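PDB 5SUH: MSM0271 protein, which forms trimers that stack as a double ring and probably tile the shell of the RMM microcompartment, where they may help control transport across it. Local coordinates for residues S73-I78 / L97-Q102; I33-L38 / A67-V72; F181-A186 / V201-A206; D83-A88 / E121-G126. All blocks are in the same frame, centred on the assembly; numbering follows the deposited sequence.

Contact 1 of 4, residues S73-I78 / L97-Q102; sequences SPALAI and LYVERQ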
loop_
_atom_site.group_PDB
_atom_site.type_symbol
_atom_site.label_atom_id
_atom_site.label_comp_id
_atom_site.label_asym_id
_atom_site.label_seq_id
_atom_site.Cartn_x
_atom_site.Cartn_y
_atom_site.Cartn_z
ATOM N N SER A 73 19.928 -18.316 -8.740
ATOM C CA SER A 73 19.423 -19.217 -7.718
ATOM C C SER A 73 20.599 -19.759 -6.902
ATOM O O SER A 73 21.646 -20.039 -7.477
ATOM C CB SER A 73 18.652 -20.354 -8.364
ATOM O OG SER A 73 18.098 -21.187 -7.381
ATOM N N PRO A 74 20.470 -19.841 -5.555
ATOM C CA PRO A 74 19.343 -19.439 -4.703
ATOM C C PRO A 74 19.222 -17.904 -4.627
ATOM O O PRO A 74 20.227 -17.206 -4.828
ATOM C CB PRO A 74 19.716 -20.038 -3.336
ATOM C CG PRO A 74 21.175 -20.039 -3.325
ATOM C CD PRO A 74 21.597 -20.337 -4.743
ATOM N N ALA A 75 18.039 -17.399 -4.283
ATOM C CA ALA A 75 17.737 -15.962 -4.447
ATOM C C ALA A 75 18.748 -15.011 -3.774
ATOM O O ALA A 75 19.156 -13.990 -4.351
ATOM C CB ALA A 75 16.333 -15.664 -3.941
ATOM N N LEU A 76 19.146 -15.349 -2.555
ATOM C CA LEU A 76 19.971 -14.462 -1.762
ATOM C C LEU A 76 21.400 -14.324 -2.317
ATOM O O LEU A 76 22.168 -13.481 -1.864
ATOM C CB LEU A 76 19.975 -14.951 -0.311
ATOM C CG LEU A 76 20.197 -13.922 0.791
ATOM C CD1 LEU A 76 19.353 -12.683 0.549
ATOM C CD2 LEU A 76 19.842 -14.545 2.126
ATOM N N ALA A 77 21.769 -15.161 -3.280
ATOM C CA ALA A 77 23.122 -15.089 -3.826
ATOM C C ALA A 77 23.354 -13.790 -4.587
ATOM O O ALA A 77 24.506 -13.377 -4.772
ATOM C CB ALA A 77 23.390 -16.280 -4.734
ATOM N N ILE A 78 22.256 -13.147 -4.996
ATOM C CA ILE A 78 22.299 -11.915 -5.799
ATOM C C ILE A 78 22.972 -10.768 -5.034
ATOM O O ILE A 78 23.464 -9.816 -5.636
ATOM C CB ILE A 78 20.850 -11.484 -6.277
ATOM C CG1 ILE A 78 20.900 -10.618 -7.545
ATOM C CG2 ILE A 78 20.052 -10.821 -5.150
ATOM C CD1 ILE A 78 21.204 -11.402 -8.791
ATOM N N LEU A 97 17.350 -4.241 -7.844
ATOM C CA LEU A 97 17.896 -5.269 -6.955
ATOM C C LEU A 97 16.767 -5.846 -6.103
ATOM O O LEU A 97 16.181 -5.145 -5.291
ATOM C CB LEU A 97 19.002 -4.705 -6.061
ATOM C CG LEU A 97 19.596 -5.649 -5.014
ATOM C CD1 LEU A 97 20.406 -6.761 -5.646
ATOM C CD2 LEU A 97 20.447 -4.867 -4.025
ATOM N N TYR A 98 16.434 -7.112 -6.301
ATOM C CA TYR A 98 15.292 -7.671 -5.587
ATOM C C TYR A 98 15.403 -9.178 -5.383
ATOM O O TYR A 98 15.874 -9.902 -6.273
ATOM C CB TYR A 98 13.993 -7.326 -6.319
ATOM C CG TYR A 98 12.748 -7.571 -5.508
ATOM C CD1 TYR A 98 12.444 -6.778 -4.400
ATOM C CD2 TYR A 98 11.855 -8.588 -5.859
ATOM C CE1 TYR A 98 11.302 -7.006 -3.643
ATOM C CE2 TYR A 98 10.704 -8.817 -5.106
ATOM C CZ TYR A 98 10.443 -8.025 -3.997
ATOM O OH TYR A 98 9.306 -8.245 -3.260
ATOM N N VAL A 99 14.993 -9.621 -4.190
ATOM C CA VAL A 99 14.925 -11.036 -3.793
ATOM C C VAL A 99 13.447 -11.479 -3.716
ATOM O O VAL A 99 12.683 -11.046 -2.854
ATOM C CB VAL A 99 15.632 -11.275 -2.419
ATOM C CG1 VAL A 99 15.374 -12.684 -1.917
ATOM C CG2 VAL A 99 17.153 -10.995 -2.509
ATOM N N GLU A 100 13.057 -12.354 -4.633
ATOM C CA GLU A 100 11.664 -12.744 -4.869
ATOM C C GLU A 100 11.353 -14.028 -4.050
ATOM O O GLU A 100 12.184 -14.428 -3.240
ATOM C CB GLU A 100 11.481 -12.919 -6.386
ATOM C CG GLU A 100 10.086 -13.113 -6.902
ATOM C CD GLU A 100 9.829 -14.518 -7.361
ATOM O OE1 GLU A 100 10.773 -15.326 -7.395
ATOM O OE2 GLU A 100 8.674 -14.809 -7.702
ATOM N N ARG A 101 10.176 -14.649 -4.224
ATOM C CA ARG A 101 9.835 -15.903 -3.527
ATOM C C ARG A 101 10.865 -17.010 -3.727
ATOM O O ARG A 101 11.222 -17.696 -2.759
ATOM C CB ARG A 101 8.462 -16.440 -3.962
ATOM C CG ARG A 101 8.054 -17.722 -3.255
ATOM C CD ARG A 101 6.662 -18.188 -3.626
ATOM N NE ARG A 101 6.276 -19.387 -2.879
ATOM C CZ ARG A 101 5.813 -19.376 -1.629
ATOM N NH1 ARG A 101 5.697 -18.232 -0.969
ATOM N NH2 ARG A 101 5.484 -20.511 -1.022
ATOM N N GLN A 102 11.344 -17.147 -4.969
ATOM C CA GLN A 102 12.321 -18.172 -5.375
ATOM C C GLN A 102 13.663 -17.622 -5.915
ATOM O O GLN A 102 14.709 -18.217 -5.666
ATOM C CB GLN A 102 11.713 -19.078 -6.443
ATOM C CG GLN A 102 10.592 -19.974 -5.928
ATOM C CD GLN A 102 10.022 -20.887 -7.003
ATOM O OE1 GLN A 102 9.286 -20.455 -7.897
ATOM N NE2 GLN A 102 10.349 -22.161 -6.908
#
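Val99 pushes its two methyl branches against the turn that leads from strand 66-73 into helix 78-88, and Ala75 and Ile78 receive them. CG1 of Val99, carried anti to its backbone N (chi1 171°), comes to rest on Ala75 CB at 3.7 Å. The other branch, CG2, lies alongside Ile78, whose CG2 is 3.9 Å from Val99 CG2 as the two side chains run antiparallel past one another. The same Ile78 branch serves a second neighbour, with Leu97 CD1 4.1 Å from Ile78 CG2. Leu76 starts away from the strand, but its end folds back and adds CD1 to the group round Val99 CG2. Ala75 also carries the contact past the strand end, its CB lying 3.5 Å from the backbone Gln102 O. There the chain bends, and Gln102 N donates a nearly straight bond of 3.1 Å to Glu100 OE1, met from above the carboxylate plane; Phe103 N bonds to the same oxygen. Glu100 OE2 forms a salt bridge with Arg101 of the third subunit, and Gln102 OE1 accepts from that same Arg101. Arg209 of the second subunit packs on both Ala75 and Val99. The chemistry thus divides by place: methyl groups join turn to strand inside the subunit, Glu100 OE1 holds the following loop itself, and Glu100 OE2, Gln102 OE1 and the Arg101 guanidinium reach neighbouring subunits, consistent with a loop that helps tie the trimer together.

Contact 2 of 4, residues I33-L38 / A67-V72; sequences IRVYLL and ALIVEV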
loop_
_atom_site.group_PDB
_atom_site.type_symbol
_atom_site.label_atom_id
_atom_site.label_comp_id
_atom_site.label_asym_id
_atom_site.label_seq_id
_atom_site.Cartn_x
_atom_site.Cartn_y
_atom_site.Cartn_z
ATOM N N ILE A 33 23.350 -19.426 -12.405
ATOM C CA ILE A 33 22.832 -18.386 -13.260
ATOM C C ILE A 33 21.669 -18.860 -14.141
ATOM O O ILE A 33 21.803 -19.780 -14.935
ATOM C CB ILE A 33 23.954 -17.809 -14.109
ATOM C CG1 ILE A 33 24.800 -16.909 -13.192
ATOM C CG2 ILE A 33 23.381 -17.004 -15.258
ATOM C CD1 ILE A 33 25.805 -16.047 -13.895
ATOM N N ARG A 34 20.518 -18.228 -13.950
ATOM C CA ARG A 34 19.298 -18.546 -14.679
ATOM C C ARG A 34 19.234 -17.696 -15.940
ATOM O O ARG A 34 18.946 -18.198 -17.028
ATOM C CB ARG A 34 18.063 -18.226 -13.833
ATOM C CG ARG A 34 18.050 -18.865 -12.482
ATOM C CD ARG A 34 16.837 -19.676 -12.242
ATOM N NE ARG A 34 15.604 -19.034 -12.669
ATOM C CZ ARG A 34 14.487 -19.730 -12.876
ATOM N NH1 ARG A 34 14.488 -21.048 -12.689
ATOM N NH2 ARG A 34 13.390 -19.133 -13.307
ATOM N N VAL A 35 19.530 -16.403 -15.771
ATOM C CA VAL A 35 19.562 -15.442 -16.870
ATOM C C VAL A 35 20.830 -14.577 -16.778
ATOM O O VAL A 35 21.161 -14.098 -15.696
ATOM C CB VAL A 35 18.335 -14.505 -16.852
ATOM C CG1 VAL A 35 18.424 -13.501 -17.992
ATOM C CG2 VAL A 35 17.070 -15.279 -16.948
ATOM N N TYR A 36 21.543 -14.406 -17.896
ATOM C CA TYR A 36 22.709 -13.501 -17.974
ATOM C C TYR A 36 22.737 -12.823 -19.344
ATOM O O TYR A 36 23.076 -13.466 -20.342
ATOM C CB TYR A 36 24.036 -14.262 -17.740
ATOM C CG TYR A 36 25.302 -13.418 -17.904
ATOM C CD1 TYR A 36 25.944 -13.299 -19.146
ATOM C CD2 TYR A 36 25.857 -12.748 -16.820
ATOM C CE1 TYR A 36 27.086 -12.513 -19.296
ATOM C CE2 TYR A 36 27.007 -11.968 -16.960
ATOM C CZ TYR A 36 27.612 -11.853 -18.186
ATOM O OH TYR A 36 28.741 -11.083 -18.283
ATOM N N LEU A 37 22.436 -11.533 -19.397
ATOM C CA LEU A 37 22.281 -10.868 -20.688
ATOM C C LEU A 37 22.671 -9.403 -20.759
ATOM O O LEU A 37 22.265 -8.593 -19.916
ATOM C CB LEU A 37 20.829 -10.964 -21.157
ATOM C CG LEU A 37 20.552 -11.880 -22.352
ATOM C CD1 LEU A 37 19.229 -11.489 -22.984
ATOM C CD2 LEU A 37 21.690 -11.873 -23.389
ATOM N N LEU A 38 23.438 -9.072 -21.798
ATOM C CA LEU A 38 23.628 -7.686 -22.230
ATOM C C LEU A 38 22.501 -7.210 -23.103
ATOM O O LEU A 38 22.259 -7.739 -24.181
ATOM C CB LEU A 38 24.928 -7.490 -22.994
ATOM C CG LEU A 38 26.059 -6.833 -22.224
ATOM C CD1 LEU A 38 26.469 -7.676 -21.065
ATOM C CD2 LEU A 38 27.213 -6.713 -23.182
ATOM N N ALA A 67 22.564 -1.975 -20.539
ATOM C CA ALA A 67 22.263 -2.695 -19.295
ATOM C C ALA A 67 22.743 -4.147 -19.238
ATOM O O ALA A 67 22.856 -4.835 -20.266
ATOM C CB ALA A 67 20.766 -2.664 -19.039
ATOM N N LEU A 68 23.041 -4.597 -18.018
ATOM C CA LEU A 68 23.280 -6.012 -17.758
ATOM C C LEU A 68 22.172 -6.539 -16.858
ATOM O O LEU A 68 21.918 -5.951 -15.797
ATOM C CB LEU A 68 24.636 -6.237 -17.092
ATOM C CG LEU A 68 24.867 -7.710 -16.743
ATOM C CD1 LEU A 68 25.133 -8.538 -18.016
ATOM C CD2 LEU A 68 25.984 -7.867 -15.744
ATOM N N ILE A 69 21.506 -7.623 -17.267
ATOM C CA ILE A 69 20.434 -8.207 -16.450
ATOM C C ILE A 69 20.813 -9.615 -16.006
ATOM O O ILE A 69 21.274 -10.429 -16.818
ATOM C CB ILE A 69 19.086 -8.280 -17.185
ATOM C CG1 ILE A 69 19.198 -9.106 -18.490
ATOM C CG2 ILE A 69 18.563 -6.883 -17.455
ATOM C CD1 ILE A 69 17.853 -9.427 -19.178
ATOM N N VAL A 70 20.665 -9.895 -14.709
ATOM C CA VAL A 70 21.027 -11.205 -14.172
ATOM C C VAL A 70 19.944 -11.749 -13.227
ATOM O O VAL A 70 19.491 -11.047 -12.296
ATOM C CB VAL A 70 22.384 -11.148 -13.416
ATOM C CG1 VAL A 70 22.750 -12.513 -12.852
ATOM C CG2 VAL A 70 23.508 -10.585 -14.309
ATOM N N GLU A 71 19.540 -12.995 -13.464
ATOM C CA GLU A 71 18.649 -13.740 -12.556
ATOM C C GLU A 71 19.395 -14.979 -12.005
ATOM O O GLU A 71 20.051 -15.683 -12.762
ATOM C CB GLU A 71 17.337 -14.152 -13.284
ATOM C CG GLU A 71 16.306 -14.829 -12.388
ATOM C CD GLU A 71 14.993 -15.205 -13.085
ATOM O OE1 GLU A 71 14.462 -14.416 -13.906
ATOM O OE2 GLU A 71 14.462 -16.293 -12.759
ATOM N N VAL A 72 19.341 -15.221 -10.693
ATOM C CA VAL A 72 20.095 -16.341 -10.095
ATOM C C VAL A 72 19.328 -17.178 -9.075
ATOM O O VAL A 72 18.274 -16.790 -8.575
ATOM C CB VAL A 72 21.358 -15.894 -9.332
ATOM C CG1 VAL A 72 22.211 -15.007 -10.216
ATOM C CG2 VAL A 72 20.974 -15.218 -8.003
HETATM O O HOH W 1 11.911 -16.791 -13.390
#
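Arg34 and Glu71 meet through both backbone and side chain. Arg34 NE, 3.0 Å from Glu71 OE2, and Arg34 NH2 both donate to that oxygen from the same face of the carboxylate, forming a salt bridge in which the two flat groups are only 25° apart. A water closes the group, accepting from Arg34 NH2 and donating to Glu71 OE2. Bends at chi2 and chi3 bring the guanidinium edge round to an acid whose own chain is extended. In the backbone, Glu71 O accepts from two amides, Arg34 N at 2.8 Å and Val35 N at 3.1 Å. Further along, Leu37 and Ile69 exchange a pair of backbone bonds, and Leu37 CB touches Ile69 CG1 at 3.6 Å. On the sheet face of Tyr36 and Leu68, Leu68 CD1 lies over the tyrosine ring, 4.0 Å from its CE2. A second shell steadies the ion pair: Phe103 makes a cation-pi contact with Arg34, and Leu180 N binds Glu71 OE1. Two residues set against one, Arg34 and Val35 opposite Glu71, make a classic beta bulge, here in the antiparallel pairing of the strand outermost in this chain's four-stranded BMC-domain sheet with its inner neighbour.

Contact 3 of 4, residues F181-A186 / V201-A206; sequences FAAVAA and VQMIGA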
loop_
_atom_site.group_PDB
_atom_site.type_symbol
_atom_site.label_atom_id
_atom_site.label_comp_id
_atom_site.label_asym_id
_atom_site.label_seq_id
_atom_site.Cartn_x
_atom_site.Cartn_y
_atom_site.Cartn_z
ATOM N N PHE A 181 13.781 -12.614 -18.986
ATOM C CA PHE A 181 13.923 -12.494 -20.447
ATOM C C PHE A 181 12.879 -11.552 -21.028
ATOM O O PHE A 181 12.984 -11.126 -22.183
ATOM C CB PHE A 181 13.802 -13.845 -21.138
ATOM C CG PHE A 181 15.055 -14.669 -21.092
ATOM C CD1 PHE A 181 16.264 -14.162 -21.549
ATOM C CD2 PHE A 181 15.033 -15.951 -20.557
ATOM C CE1 PHE A 181 17.426 -14.938 -21.514
ATOM C CE2 PHE A 181 16.186 -16.721 -20.507
ATOM C CZ PHE A 181 17.384 -16.207 -20.990
ATOM N N ALA A 182 11.869 -11.225 -20.229
ATOM C CA ALA A 182 10.844 -10.281 -20.649
ATOM C C ALA A 182 11.477 -8.918 -20.939
ATOM O O ALA A 182 10.946 -8.113 -21.729
ATOM C CB ALA A 182 9.764 -10.173 -19.603
ATOM N N ALA A 183 12.596 -8.657 -20.267
ATOM C CA ALA A 183 13.334 -7.410 -20.440
ATOM C C ALA A 183 13.833 -7.247 -21.872
ATOM O O ALA A 183 13.622 -6.200 -22.489
ATOM C CB ALA A 183 14.497 -7.341 -19.471
ATOM N N VAL A 184 14.498 -8.276 -22.398
ATOM C CA VAL A 184 15.074 -8.162 -23.728
ATOM C C VAL A 184 13.950 -8.195 -24.778
ATOM O O VAL A 184 14.045 -7.501 -25.800
ATOM C CB VAL A 184 16.156 -9.260 -24.018
ATOM C CG1 VAL A 184 15.548 -10.663 -24.146
ATOM C CG2 VAL A 184 16.908 -8.928 -25.289
ATOM N N ALA A 185 12.883 -8.959 -24.516
ATOM C CA ALA A 185 11.757 -9.027 -25.460
ATOM C C ALA A 185 11.091 -7.651 -25.612
ATOM O O ALA A 185 10.821 -7.229 -26.738
ATOM C CB ALA A 185 10.730 -10.085 -25.030
ATOM N N ALA A 186 10.886 -6.930 -24.506
ATOM C CA ALA A 186 10.267 -5.589 -24.582
ATOM C C ALA A 186 11.144 -4.615 -25.360
ATOM O O ALA A 186 10.655 -3.958 -26.277
ATOM C CB ALA A 186 9.983 -5.016 -23.181
ATOM N N VAL A 201 5.321 -4.609 -18.384
ATOM C CA VAL A 201 6.390 -5.597 -18.535
ATOM C C VAL A 201 6.640 -6.227 -17.183
ATOM O O VAL A 201 7.193 -5.575 -16.295
ATOM C CB VAL A 201 7.738 -4.998 -19.038
ATOM C CG1 VAL A 201 8.708 -6.121 -19.390
ATOM C CG2 VAL A 201 7.532 -4.147 -20.236
ATOM N N GLN A 202 6.266 -7.490 -17.008
ATOM C CA GLN A 202 6.505 -8.144 -15.717
ATOM C C GLN A 202 7.760 -9.015 -15.826
ATOM O O GLN A 202 7.733 -10.062 -16.478
ATOM C CB GLN A 202 5.304 -8.982 -15.321
ATOM C CG GLN A 202 5.109 -9.147 -13.818
ATOM C CD GLN A 202 4.007 -10.148 -13.473
ATOM O OE1 GLN A 202 2.900 -10.107 -14.027
ATOM N NE2 GLN A 202 4.298 -11.032 -12.527
ATOM N N MET A 203 8.869 -8.583 -15.231
ATOM C CA MET A 203 10.120 -9.328 -15.400
ATOM C C MET A 203 10.600 -10.103 -14.152
ATOM O O MET A 203 11.701 -10.642 -14.143
ATOM C CB MET A 203 11.213 -8.404 -15.916
ATOM C CG MET A 203 11.651 -7.337 -14.982
ATOM S SD MET A 203 12.797 -6.265 -15.833
ATOM C CE MET A 203 11.672 -5.370 -16.826
ATOM N N ILE A 204 9.785 -10.120 -13.100
ATOM C CA ILE A 204 10.126 -10.764 -11.832
ATOM C C ILE A 204 9.078 -11.802 -11.415
ATOM O O ILE A 204 7.901 -11.479 -11.307
ATOM C CB ILE A 204 10.234 -9.747 -10.704
ATOM C CG1 ILE A 204 11.341 -8.743 -10.988
ATOM C CG2 ILE A 204 10.503 -10.454 -9.403
ATOM C CD1 ILE A 204 11.355 -7.602 -9.986
ATOM N N GLY A 205 9.508 -13.032 -11.153
ATOM C CA GLY A 205 8.605 -14.099 -10.746
ATOM C C GLY A 205 8.903 -15.454 -11.386
ATOM O O GLY A 205 9.981 -15.695 -11.941
ATOM N N ALA A 206 7.920 -16.342 -11.349
ATOM C CA ALA A 206 8.071 -17.627 -12.010
ATOM C C ALA A 206 7.997 -17.488 -13.549
ATOM O O ALA A 206 8.620 -18.273 -14.264
ATOM C CB ALA A 206 7.030 -18.581 -11.521
#
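Ala182, in the first turn of helix 182-192, meets the end of strand 197-202 with both its methyl and its carbonyl. Ala182 CB lies 3.7 Å from Gln202 O and 4.2 Å from Val201 CG1, while Ala182 O is 3.8 Å from that same valine branch. Its methyl also faces Met203, where Ala182 CB and Met203 CB are 4.3 Å apart. Ala183 comes next and takes the far part of that methionine: Ala183 CB stands 4.2 Å from Met203 SD. The sulfur gets there because chi1 of 67° sets CG between the backbone N and the carbonyl carbon, and an extended chi2 carries SD out toward the Ala183 methyl, before the chain bends at chi3. One turn beyond Ala182, Ala186 returns to the strand, with its CB 3.9 Å from Val201 CG2 and also against CG1. Val201 therefore spreads its two branches beneath successive turns: CG1 touches both alanines and CG2 meets Ala186. All these meetings are apolar or van der Waals, and the small alanine side chains let the helix backbone lie close to the strand. Phe46 of helix 44-49 packs against Ala183, Ala186 and Met203, and Leu210 meets Ala186 and Val201. Helix 182-192 thus lies against one face of its own sheet, over strands 197-202 and 208-214, while Phe181 and Val184 touch Val35 and Leu37 of strand 32-39 in the other sheet.

Contact 4 of 4, residues D83-A88 / E121-G126; sequences DLALRA and EAILAG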
loop_
_atom_site.group_PDB
_atom_site.type_symbol
_atom_site.label_atom_id
_atom_site.label_comp_id
_atom_site.label_asym_id
_atom_site.label_seq_id
_atom_site.Cartn_x
_atom_site.Cartn_y
_atom_site.Cartn_z
ATOM N N ASP A 83 27.658 -6.850 -5.383
ATOM C CA ASP A 83 28.941 -6.389 -4.841
ATOM C C ASP A 83 30.079 -6.664 -5.818
ATOM O O ASP A 83 30.965 -5.824 -5.985
ATOM C CB ASP A 83 29.248 -7.064 -3.496
ATOM C CG ASP A 83 30.657 -6.741 -2.966
ATOM O OD1 ASP A 83 30.901 -5.591 -2.551
ATOM O OD2 ASP A 83 31.528 -7.649 -2.981
ATOM N N LEU A 84 30.012 -7.809 -6.503
ATOM C CA LEU A 84 31.076 -8.209 -7.406
ATOM C C LEU A 84 31.163 -7.208 -8.538
ATOM O O LEU A 84 32.253 -6.823 -8.962
ATOM C CB LEU A 84 30.843 -9.625 -7.952
ATOM C CG LEU A 84 31.306 -10.787 -7.065
ATOM C CD1 LEU A 84 30.851 -12.148 -7.598
ATOM C CD2 LEU A 84 32.804 -10.756 -6.905
ATOM N N ALA A 85 30.000 -6.758 -8.986
ATOM C CA ALA A 85 29.919 -5.837 -10.097
ATOM C C ALA A 85 30.320 -4.424 -9.672
ATOM O O ALA A 85 31.159 -3.786 -10.316
ATOM C CB ALA A 85 28.519 -5.838 -10.674
ATOM N N LEU A 86 29.744 -3.960 -8.566
ATOM C CA LEU A 86 29.902 -2.575 -8.128
ATOM C C LEU A 86 31.351 -2.295 -7.711
ATOM O O LEU A 86 31.814 -1.155 -7.755
ATOM C CB LEU A 86 28.965 -2.273 -6.956
ATOM C CG LEU A 86 27.498 -1.983 -7.275
ATOM C CD1 LEU A 86 26.856 -1.165 -6.179
ATOM C CD2 LEU A 86 27.222 -1.394 -8.663
ATOM N N ARG A 87 32.090 -3.330 -7.336
ATOM C CA ARG A 87 33.443 -3.078 -6.878
ATOM C C ARG A 87 34.484 -3.237 -7.989
ATOM O O ARG A 87 35.567 -2.652 -7.910
ATOM C CB ARG A 87 33.777 -4.027 -5.720
ATOM C CG ARG A 87 34.961 -3.587 -4.894
ATOM C CD ARG A 87 35.228 -4.555 -3.774
ATOM N NE ARG A 87 34.159 -4.607 -2.785
ATOM C CZ ARG A 87 33.985 -3.717 -1.814
ATOM N NH1 ARG A 87 32.983 -3.880 -0.961
ATOM N NH2 ARG A 87 34.789 -2.661 -1.708
ATOM N N ALA A 88 34.117 -3.932 -9.063
ATOM C CA ALA A 88 34.969 -4.056 -10.245
ATOM C C ALA A 88 34.921 -2.818 -11.130
ATOM O O ALA A 88 35.943 -2.386 -11.664
ATOM C CB ALA A 88 34.562 -5.269 -11.046
ATOM N N GLU A 121 31.676 -9.603 -16.558
ATOM C CA GLU A 121 32.774 -10.553 -16.466
ATOM C C GLU A 121 33.227 -10.772 -15.000
ATOM O O GLU A 121 33.574 -11.890 -14.610
ATOM C CB GLU A 121 33.921 -10.088 -17.362
ATOM C CG GLU A 121 33.570 -10.168 -18.842
ATOM C CD GLU A 121 34.516 -9.369 -19.742
ATOM O OE1 GLU A 121 35.305 -8.541 -19.229
ATOM O OE2 GLU A 121 34.446 -9.548 -20.977
ATOM N N ALA A 122 33.212 -9.726 -14.183
ATOM C CA ALA A 122 33.571 -9.886 -12.770
ATOM C C ALA A 122 32.621 -10.849 -12.063
ATOM O O ALA A 122 33.024 -11.633 -11.201
ATOM C CB ALA A 122 33.568 -8.526 -12.051
ATOM N N ILE A 123 31.354 -10.786 -12.449
ATOM C CA ILE A 123 30.317 -11.637 -11.872
ATOM C C ILE A 123 30.537 -13.104 -12.245
ATOM O O ILE A 123 30.460 -14.006 -11.389
ATOM C CB ILE A 123 28.932 -11.171 -12.333
ATOM C CG1 ILE A 123 28.575 -9.833 -11.658
ATOM C CG2 ILE A 123 27.908 -12.234 -12.031
ATOM C CD1 ILE A 123 27.371 -9.092 -12.281
ATOM N N LEU A 124 30.836 -13.325 -13.526
ATOM C CA LEU A 124 31.094 -14.663 -14.034
ATOM C C LEU A 124 32.327 -15.286 -13.397
ATOM O O LEU A 124 32.282 -16.430 -12.924
ATOM C CB LEU A 124 31.259 -14.633 -15.555
ATOM C CG LEU A 124 29.984 -14.341 -16.356
ATOM C CD1 LEU A 124 30.306 -14.404 -17.838
ATOM C CD2 LEU A 124 28.840 -15.303 -15.989
ATOM N N ALA A 125 33.412 -14.515 -13.347
ATOM C CA ALA A 125 34.678 -14.997 -12.779
ATOM C C ALA A 125 34.549 -15.282 -11.279
ATOM O O ALA A 125 34.972 -16.326 -10.801
ATOM C CB ALA A 125 35.789 -13.991 -13.029
ATOM N N GLY A 126 33.928 -14.359 -10.553
ATOM C CA GLY A 126 33.769 -14.485 -9.118
ATOM C C GLY A 126 32.768 -15.536 -8.662
ATOM O O GLY A 126 32.668 -15.821 -7.474
#
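Leu84, the chief bump of this helix pair, presses on Gly126 and Ile123. Its CG stands beside the backbone N, anti to the carbonyl carbon (chi1 -84°), and this sends CD1 across to the backbone of Gly126, 4.0 Å from Gly126 CA. Gly126 offers bare main chain on the side that faces helix 78-88, and the leucine methyl occupies that ground. Closer to its root, Leu84 CB lies 4.3 Å from Ile123 CG1, so the leucine fits into the dip between Ile123 and Gly126. The opposite helix answers with a smaller bump: Ala122 CB projects to the gap between Leu84 and Ala88, one turn apart, meeting Leu84 O at 3.8 Å and Ala88 CB at 3.6 Å. On the more buried flank, Ile123 reaches over Ala85, with CD1 3.8 Å from Ala85 CB and CG1 a little farther. The axes approach to 8.3 Å, at 128° between their N-to-C directions, consistent with the small Ala85, Ala88, Ala122 and Gly126 at the interface. On the side of helix 78-88 that meets the second subunit, Arg87 NH1 forms a salt bridge with Asp83 OD1, using the syn lone pair of that oxygen, and also bonds to Asp147 O of that subunit. Leu124 turns inward to Ile33 and Tyr36 of strand 32-39. Such obliquely antiparallel helices, laid over one face of an antiparallel sheet, belong to the alpha/beta fold of the BMC domain.

How the contacts relate
Contacts 1, 2 and 4 build one BMC domain, and contact 3 belongs to the second. Contact 2 is the hub of the set, touching the other three; in it backbone bonding and a water-bridged Arg-Glu ion pair join two strands. Each face of its sheet meets another contact: Tyr36, Ile33 and Leu68 touch the helix 113-127 of contact 4, whereas Val35, Leu37 and Ile69 touch segment 181-186 of contact 3. Contacts 1, 3 and 4 rest on apolar and van der Waals packing across their segments, unlike contact 2; of these, 1 and 3 are buried and 4 is partly surface. Contact 1 also touches contact 3, and like contact 4 it reaches the second subunit.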